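Local coordinates for protein GMP reductase (Trypanosoma brucei brucei, PDB 6JIG) that probably catalyses the NADPH-dependent deamination of GMP to IMP, balancing adenine and guanine nucleotides, and carries CBS domains through which it is allosterically regulated, with accompanying oligomeric-state changes, at residues A[318-321]-A[322-326]; A[399-403]-A[404-408]. The protein carries 1 engineered substitution. All blocks are in the same frame, centred on the assembly; numbering follows the deposited sequence.

Contact 1: residues A[318-321]-A[322-326]. Engineered in segment 318-321: Ala318 (natural residue Cys). With K (potassium ion), chain D; 5GP (guanosine-5'-monophosphate), chain B.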
ATOM      1  N   ALA A 318      20.103  16.517  -7.520  1.00 46.55           N
ATOM      2  CA  ALA A 318      20.079  17.928  -7.888  1.00 43.26           C
ATOM      3  C   ALA A 318      18.648  18.435  -8.038  1.00 43.78           C
ATOM      4  O   ALA A 318      17.802  17.758  -8.627  1.00 44.45           O
ATOM      5  CB  ALA A 318      20.818  18.139  -9.208  1.00 41.17           C
ATOM      6  N   ILE A 319      18.395  19.655  -7.545  1.00 44.46           N
ATOM      7  CA  ILE A 319      17.069  20.265  -7.659  1.00 44.57           C
ATOM      8  C   ILE A 319      17.180  21.734  -8.053  1.00 43.39           C
ATOM      9  O   ILE A 319      16.266  22.531  -7.794  1.00 40.59           O
ATOM     10  CB  ILE A 319      16.259  20.119  -6.356  1.00 44.69           C
ATOM     11  CG1 ILE A 319      17.027  20.699  -5.171  1.00 47.87           C
ATOM     12  CG2 ILE A 319      15.893  18.653  -6.100  1.00 49.02           C
ATOM     13  CD1 ILE A 319      16.214  20.758  -3.899  1.00 51.92           C
ATOM     14  N   THR A 320      18.306  22.097  -8.675  1.00 38.51           N
ATOM     15  CA  THR A 320      18.431  23.384  -9.350  1.00 36.26           C
ATOM     16  C   THR A 320      17.222  23.693 -10.229  1.00 34.83           C
ATOM     17  O   THR A 320      16.761  24.836 -10.292  1.00 33.51           O
ATOM     18  CB  THR A 320      19.708  23.381 -10.192  1.00 42.32           C
ATOM     19  OG1 THR A 320      20.847  23.330  -9.321  1.00 43.88           O
ATOM     20  CG2 THR A 320      19.797  24.600 -11.088  1.00 37.60           C
ATOM     21  N   ARG A 321      16.733  22.695 -10.962  1.00 34.09           N
ATOM     22  CA  ARG A 321      15.594  22.927 -11.831  1.00 34.20           C
ATOM     23  C   ARG A 321      14.334  23.233 -11.024  1.00 39.12           C
ATOM     24  O   ARG A 321      13.445  23.929 -11.521  1.00 37.82           O
ATOM     25  CB  ARG A 321      15.401  21.713 -12.759  1.00 34.87           C
ATOM     26  CG  ARG A 321      16.626  21.468 -13.658  1.00 38.55           C
ATOM     27  CD  ARG A 321      16.495  20.246 -14.568  1.00 41.90           C
ATOM     28  NE  ARG A 321      17.704  20.008 -15.363  1.00 38.67           N
ATOM     29  CZ  ARG A 321      17.801  19.076 -16.306  1.00 36.96           C
ATOM     30  NH1 ARG A 321      16.753  18.292 -16.592  1.00 37.50           N
ATOM     31  NH2 ARG A 321      18.941  18.928 -16.966  1.00 36.90           N
ATOM     32  N   LEU A 322      14.251  22.756  -9.776  1.00 33.84           N
ATOM     33  CA  LEU A 322      13.085  23.052  -8.945  1.00 37.10           C
ATOM     34  C   LEU A 322      13.239  24.339  -8.151  1.00 36.76           C
ATOM     35  O   LEU A 322      12.231  24.995  -7.866  1.00 37.76           O
ATOM     36  CB  LEU A 322      12.806  21.904  -7.970  1.00 40.14           C
ATOM     37  CG  LEU A 322      12.652  20.522  -8.621  1.00 44.43           C
ATOM     38  CD1 LEU A 322      12.314  19.471  -7.580  1.00 49.59           C
ATOM     39  CD2 LEU A 322      11.606  20.552  -9.719  1.00 44.37           C
ATOM     40  N   VAL A 323      14.463  24.711  -7.781  1.00 36.79           N
ATOM     41  CA  VAL A 323      14.676  25.909  -6.972  1.00 37.56           C
ATOM     42  C   VAL A 323      14.840  27.147  -7.844  1.00 34.81           C
ATOM     43  O   VAL A 323      14.206  28.179  -7.607  1.00 33.31           O
ATOM     44  CB  VAL A 323      15.889  25.712  -6.039  1.00 39.57           C
ATOM     45  CG1 VAL A 323      16.244  27.019  -5.364  1.00 41.08           C
ATOM     46  CG2 VAL A 323      15.582  24.646  -4.999  1.00 44.17           C
ATOM     47  N   ALA A 324      15.695  27.069  -8.863  1.00 35.70           N
ATOM     48  CA  ALA A 324      15.912  28.191  -9.776  1.00 32.01           C
ATOM     49  C   ALA A 324      15.075  28.109 -11.046  1.00 32.77           C
ATOM     50  O   ALA A 324      14.835  29.143 -11.680  1.00 34.62           O
ATOM     51  CB  ALA A 324      17.395  28.270 -10.168  1.00 33.51           C
ATOM     52  N   GLY A 325      14.649  26.914 -11.444  1.00 32.22           N
ATOM     53  CA  GLY A 325      13.865  26.761 -12.655  1.00 34.13           C
ATOM     54  C   GLY A 325      14.682  26.628 -13.921  1.00 33.71           C
ATOM     55  O   GLY A 325      14.103  26.649 -15.016  1.00 31.77           O
ATOM     56  N   ALA A 326      16.005  26.478 -13.801  1.00 32.85           N
ATOM     57  CA  ALA A 326      16.942  26.534 -14.912  1.00 31.75           C
ATOM     58  C   ALA A 326      17.548  25.163 -15.187  1.00 32.17           C
ATOM     59  O   ALA A 326      17.707  24.342 -14.280  1.00 34.71           O
ATOM     60  CB  ALA A 326      18.086  27.520 -14.624  1.00 32.06           C
TER
HETATM   61  K     K D 603      17.663  16.390 -10.955  1.00 44.49           K
HETATM   62  P   5GP B 601      24.259  11.643 -10.680  1.00 39.22           P
HETATM   63  O1P 5GP B 601      22.905  11.725 -11.366  1.00 38.83           O
HETATM   64  O2P 5GP B 601      24.169  11.342  -9.198  1.00 39.72           O
HETATM   65  O3P 5GP B 601      25.279  10.814 -11.420  1.00 38.41           O
HETATM   66  O5' 5GP B 601      24.795  13.137 -10.851  1.00 39.27           O
HETATM   67  C5' 5GP B 601      25.915  13.640 -10.139  1.00 38.25           C
HETATM   68  C4' 5GP B 601      26.187  15.081 -10.517  1.00 37.98           C
HETATM   69  O4' 5GP B 601      25.170  15.934  -9.940  1.00 40.93           O
HETATM   70  C3' 5GP B 601      27.484  15.685  -9.993  1.00 38.54           C
HETATM   71  O3' 5GP B 601      28.630  15.288 -10.736  1.00 36.04           O
HETATM   72  C2' 5GP B 601      27.195  17.196 -10.026  1.00 40.55           C
HETATM   73  O2' 5GP B 601      27.412  17.754 -11.315  1.00 41.32           O
HETATM   74  C1' 5GP B 601      25.686  17.241  -9.775  1.00 40.90           C
HETATM   75  N9  5GP B 601      25.352  17.692  -8.420  1.00 45.05           N
HETATM   76  C8  5GP B 601      25.793  17.187  -7.257  1.00 46.66           C
HETATM   77  N7  5GP B 601      25.211  17.888  -6.250  1.00 48.87           N
HETATM   78  C5  5GP B 601      24.392  18.810  -6.812  1.00 49.64           C
HETATM   79  C6  5GP B 601      23.543  19.785  -6.306  1.00 50.31           C
HETATM   80  O6  5GP B 601      23.427  19.916  -5.070  1.00 50.91           O
HETATM   81  N1  5GP B 601      22.859  20.570  -7.154  1.00 47.19           N
HETATM   82  C2  5GP B 601      22.975  20.433  -8.483  1.00 47.37           C
HETATM   83  N2  5GP B 601      22.270  21.235  -9.313  1.00 45.84           N
HETATM   84  N3  5GP B 601      23.783  19.482  -9.012  1.00 43.14           N
HETATM   85  C4  5GP B 601      24.489  18.677  -8.184  1.00 44.07           C

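Contact 2: residues A[399-403]-A[404-408]. With 5GP (guanosine-5'-monophosphate), chain B.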
ATOM      1  N   ARG A 399      24.122  12.674  -1.145  1.00 53.75           N
ATOM      2  CA  ARG A 399      23.580  13.997  -0.874  1.00 53.94           C
ATOM      3  C   ARG A 399      24.140  15.016  -1.855  1.00 54.09           C
ATOM      4  O   ARG A 399      25.295  14.927  -2.290  1.00 51.05           O
ATOM      5  CB  ARG A 399      23.864  14.430   0.572  1.00 55.74           C
ATOM      6  CG  ARG A 399      25.322  14.721   0.869  1.00 55.52           C
ATOM      7  CD  ARG A 399      25.542  14.810   2.360  1.00 58.70           C
ATOM      8  NE  ARG A 399      26.927  15.123   2.689  1.00 59.00           N
ATOM      9  CZ  ARG A 399      27.420  15.071   3.922  1.00 63.51           C
ATOM     10  NH1 ARG A 399      26.629  14.719   4.928  1.00 62.33           N
ATOM     11  NH2 ARG A 399      28.695  15.370   4.148  1.00 57.97           N
ATOM     12  N   GLY A 400      23.300  15.993  -2.192  1.00 51.19           N
ATOM     13  CA  GLY A 400      23.721  17.042  -3.097  1.00 52.02           C
ATOM     14  C   GLY A 400      24.723  17.977  -2.450  1.00 55.82           C
ATOM     15  O   GLY A 400      24.672  18.248  -1.250  1.00 53.61           O
ATOM     16  N   MET A 401      25.655  18.469  -3.272  1.00 55.73           N
ATOM     17  CA  MET A 401      26.669  19.412  -2.815  1.00 56.13           C
ATOM     18  C   MET A 401      26.128  20.831  -2.656  1.00 59.21           C
ATOM     19  O   MET A 401      26.824  21.683  -2.092  1.00 57.82           O
ATOM     20  CB  MET A 401      27.861  19.400  -3.778  1.00 55.20           C
ATOM     21  CG  MET A 401      28.568  18.037  -3.851  1.00 52.15           C
ATOM     22  SD  MET A 401      29.455  17.618  -2.316  1.00 54.16           S
ATOM     23  CE  MET A 401      31.059  18.366  -2.653  1.00 49.38           C
ATOM     24  N   ALA A 402      24.911  21.103  -3.132  1.00 58.27           N
ATOM     25  CA  ALA A 402      24.216  22.353  -2.847  1.00 59.94           C
ATOM     26  C   ALA A 402      23.113  22.171  -1.809  1.00 60.15           C
ATOM     27  O   ALA A 402      22.305  23.084  -1.612  1.00 56.46           O
ATOM     28  CB  ALA A 402      23.643  22.953  -4.135  1.00 56.86           C
ATOM     29  N   GLY A 403      23.058  21.009  -1.146  1.00 59.76           N
ATOM     30  CA  GLY A 403      22.084  20.759  -0.104  1.00 60.72           C
ATOM     31  C   GLY A 403      22.610  21.113   1.283  1.00 66.33           C
ATOM     32  O   GLY A 403      23.761  21.512   1.470  1.00 62.41           O
ATOM     33  N   PHE A 404      21.730  20.951   2.277  1.00 66.29           N
ATOM     34  CA  PHE A 404      22.085  21.335   3.642  1.00 69.70           C
ATOM     35  C   PHE A 404      23.148  20.408   4.228  1.00 69.13           C
ATOM     36  O   PHE A 404      24.096  20.874   4.872  1.00 64.90           O
ATOM     37  CB  PHE A 404      20.838  21.348   4.530  1.00 68.78           C
ATOM     38  CG  PHE A 404      20.051  22.624   4.450  1.00 70.24           C
ATOM     39  CD1 PHE A 404      20.692  23.853   4.480  1.00 71.54           C
ATOM     40  CD2 PHE A 404      18.668  22.596   4.344  1.00 71.16           C
ATOM     41  CE1 PHE A 404      19.965  25.032   4.407  1.00 72.96           C
ATOM     42  CE2 PHE A 404      17.935  23.771   4.272  1.00 69.92           C
ATOM     43  CZ  PHE A 404      18.587  24.989   4.305  1.00 70.69           C
ATOM     44  N   GLY A 405      23.012  19.098   4.006  1.00 68.60           N
ATOM     45  CA  GLY A 405      23.903  18.147   4.656  1.00 67.82           C
ATOM     46  C   GLY A 405      25.357  18.340   4.266  1.00 68.81           C
ATOM     47  O   GLY A 405      26.242  18.394   5.126  1.00 65.20           O
ATOM     48  N   ALA A 406      25.620  18.460   2.961  1.00 69.17           N
ATOM     49  CA  ALA A 406      26.992  18.633   2.493  1.00 66.70           C
ATOM     50  C   ALA A 406      27.578  19.974   2.927  1.00 68.75           C
ATOM     51  O   ALA A 406      28.792  20.077   3.138  1.00 67.98           O
ATOM     52  CB  ALA A 406      27.052  18.494   0.968  1.00 58.51           C
ATOM     53  N   ASN A 407      26.743  21.006   3.079  1.00 67.83           N
ATOM     54  CA  ASN A 407      27.274  22.332   3.378  1.00 70.37           C
ATOM     55  C   ASN A 407      27.573  22.525   4.865  1.00 72.12           C
ATOM     56  O   ASN A 407      28.518  23.246   5.211  1.00 68.73           O
ATOM     57  CB  ASN A 407      26.309  23.406   2.878  1.00 69.70           C
ATOM     58  CG  ASN A 407      26.614  23.835   1.456  1.00 71.97           C
ATOM     59  OD1 ASN A 407      27.542  24.609   1.216  1.00 68.80           O
ATOM     60  ND2 ASN A 407      25.839  23.322   0.501  1.00 67.75           N
ATOM     61  N   LEU A 408      26.787  21.902   5.750  1.00 70.95           N
ATOM     62  CA  LEU A 408      27.137  21.901   7.168  1.00 74.45           C
ATOM     63  C   LEU A 408      28.389  21.070   7.418  1.00 75.93           C
ATOM     64  O   LEU A 408      29.208  21.423   8.276  1.00 74.55           O
ATOM     65  CB  LEU A 408      25.968  21.377   8.006  1.00 72.71           C
TER
HETATM   66  P   5GP B 601      24.259  11.643 -10.680  1.00 39.22           P
HETATM   67  O1P 5GP B 601      22.905  11.725 -11.366  1.00 38.83           O
HETATM   68  O2P 5GP B 601      24.169  11.342  -9.198  1.00 39.72           O
HETATM   69  O3P 5GP B 601      25.279  10.814 -11.420  1.00 38.41           O
HETATM   70  O5' 5GP B 601      24.795  13.137 -10.851  1.00 39.27           O
HETATM   71  C5' 5GP B 601      25.915  13.640 -10.139  1.00 38.25           C
HETATM   72  C4' 5GP B 601      26.187  15.081 -10.517  1.00 37.98           C
HETATM   73  O4' 5GP B 601      25.170  15.934  -9.940  1.00 40.93           O
HETATM   74  C3' 5GP B 601      27.484  15.685  -9.993  1.00 38.54           C
HETATM   75  O3' 5GP B 601      28.630  15.288 -10.736  1.00 36.04           O
HETATM   76  C2' 5GP B 601      27.195  17.196 -10.026  1.00 40.55           C
HETATM   77  O2' 5GP B 601      27.412  17.754 -11.315  1.00 41.32           O
HETATM   78  C1' 5GP B 601      25.686  17.241  -9.775  1.00 40.90           C
HETATM   79  N9  5GP B 601      25.352  17.692  -8.420  1.00 45.05           N
HETATM   80  C8  5GP B 601      25.793  17.187  -7.257  1.00 46.66           C
HETATM   81  N7  5GP B 601      25.211  17.888  -6.250  1.00 48.87           N
HETATM   82  C5  5GP B 601      24.392  18.810  -6.812  1.00 49.64           C
HETATM   83  C6  5GP B 601      23.543  19.785  -6.306  1.00 50.31           C
HETATM   84  O6  5GP B 601      23.427  19.916  -5.070  1.00 50.91           O
HETATM   85  N1  5GP B 601      22.859  20.570  -7.154  1.00 47.19           N
HETATM   86  C2  5GP B 601      22.975  20.433  -8.483  1.00 47.37           C
HETATM   87  N2  5GP B 601      22.270  21.235  -9.313  1.00 45.84           N
HETATM   88  N3  5GP B 601      23.783  19.482  -9.012  1.00 43.14           N
HETATM   89  C4  5GP B 601      24.489  18.677  -8.184  1.00 44.07           C

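Contact 1: residues A[318-321]-A[322-326]
In the catalytic loop of the IMPDH/GMPR barrel, the short helix 320-323 begins with Ile319 at the N-cap, and the backbone carbonyl of Ile319 takes the N-H of Val323 at 2.8 Å between Val323 N and Ile319 O. Leu322 N adds a weak bond to the same oxygen. One step on, Thr320 O accepts from both Ala324 N, at 2.9 Å, and Gly325 N; Gly325, with positive phi, takes the chain out of the helix. The side chain of Ile319 splits over this turn: CG1 sits between its own backbone N and carbonyl carbon (chi1 56°), which carries CD1 to Val323 CG2 at 4.1 Å and leaves CG2 beside Leu322 CD1. On the ligand side, Thr320 OG1 accepts a hydrogen bond from N2 of GMP at 2.5 Å and is also hydrogen-bonded to Glu428 OE1. Ala318 is engineered from the cysteine predicted to form the thioimidate intermediate; its CB sits over a face of the guanine, 3.2 Å from C2 of GMP. Its carbonyl joins those of Gly313 and Gly315 and those of Glu482, Ser483 and Gly484 of a second subunit around potassium. Arg321 NH2 is hydrogen-bonded to Val312 O of the same chain, and the strongest polar partner of this extended side chain is Ser483 of the second subunit, while Arg321 CG passes 3.1 Å from Ala326 O.

Contact 2: residues A[399-403]-A[404-408]
Gly403, Ala406 and Arg399 carry the join between a type I beta turn, Gly400 to Gly403, and the start of helix 404-414, with Gly403 at the N-cap. The carbonyl oxygen of Gly403 receives the side-chain amide of Asn407: ND2 to Gly403 O is 2.9 Å and almost straight at 172°. That oxygen lies in the amide plane of Asn407, whereas the donor is tilted 24° from the carbonyl plane of Gly403. Asn407 N adds a weak bond to the same oxygen, so one residue holds the N-cap carbonyl through both backbone and side chain. Ala406 fills the inner side of the turn, its CB 3.3 Å from Gly400 O; bends at chi2 and chi3 of Met401 bring SD to 4.2 Å from Ala406 CB. Arg399 runs extended from CG to NE across the first helical turn and lays one guanidinium face over the backbone, with Gly405 O 3.6 Å above the plane and over its centre. NH2 of Arg399 forms a salt bridge with Asp55, which helps to fix the rotation of the group. The turn presents two consecutive backbone N-H groups to the guanine base of GMP, in keeping with its place in the nucleotide pocket: Met401 N donates a hydrogen bond to N7 (3.1 Å) and Ala402 N to O6 (2.7 Å).

In the fold
Contact 1 precedes contact 2 along the chain, and both lie in the IMP dehydrogenase / GMP reductase domain, on the same side of the chain's centre. Their centres are 15 Å apart and their nearest atoms about 6 Å apart, so they do not touch directly; GMP bridges them. Segment 318-326 follows barrel strand 307-310, whereas segment 399-408 runs from the end of strand 393-399 into helix 404-414, beyond the last barrel strand, 370-373. Contact 1 meets the guanine at its amino group and over one face, and contact 2 meets its N7/O6 edge. Glu428 bonds to both segments, and contact 1 alone reaches a second subunit.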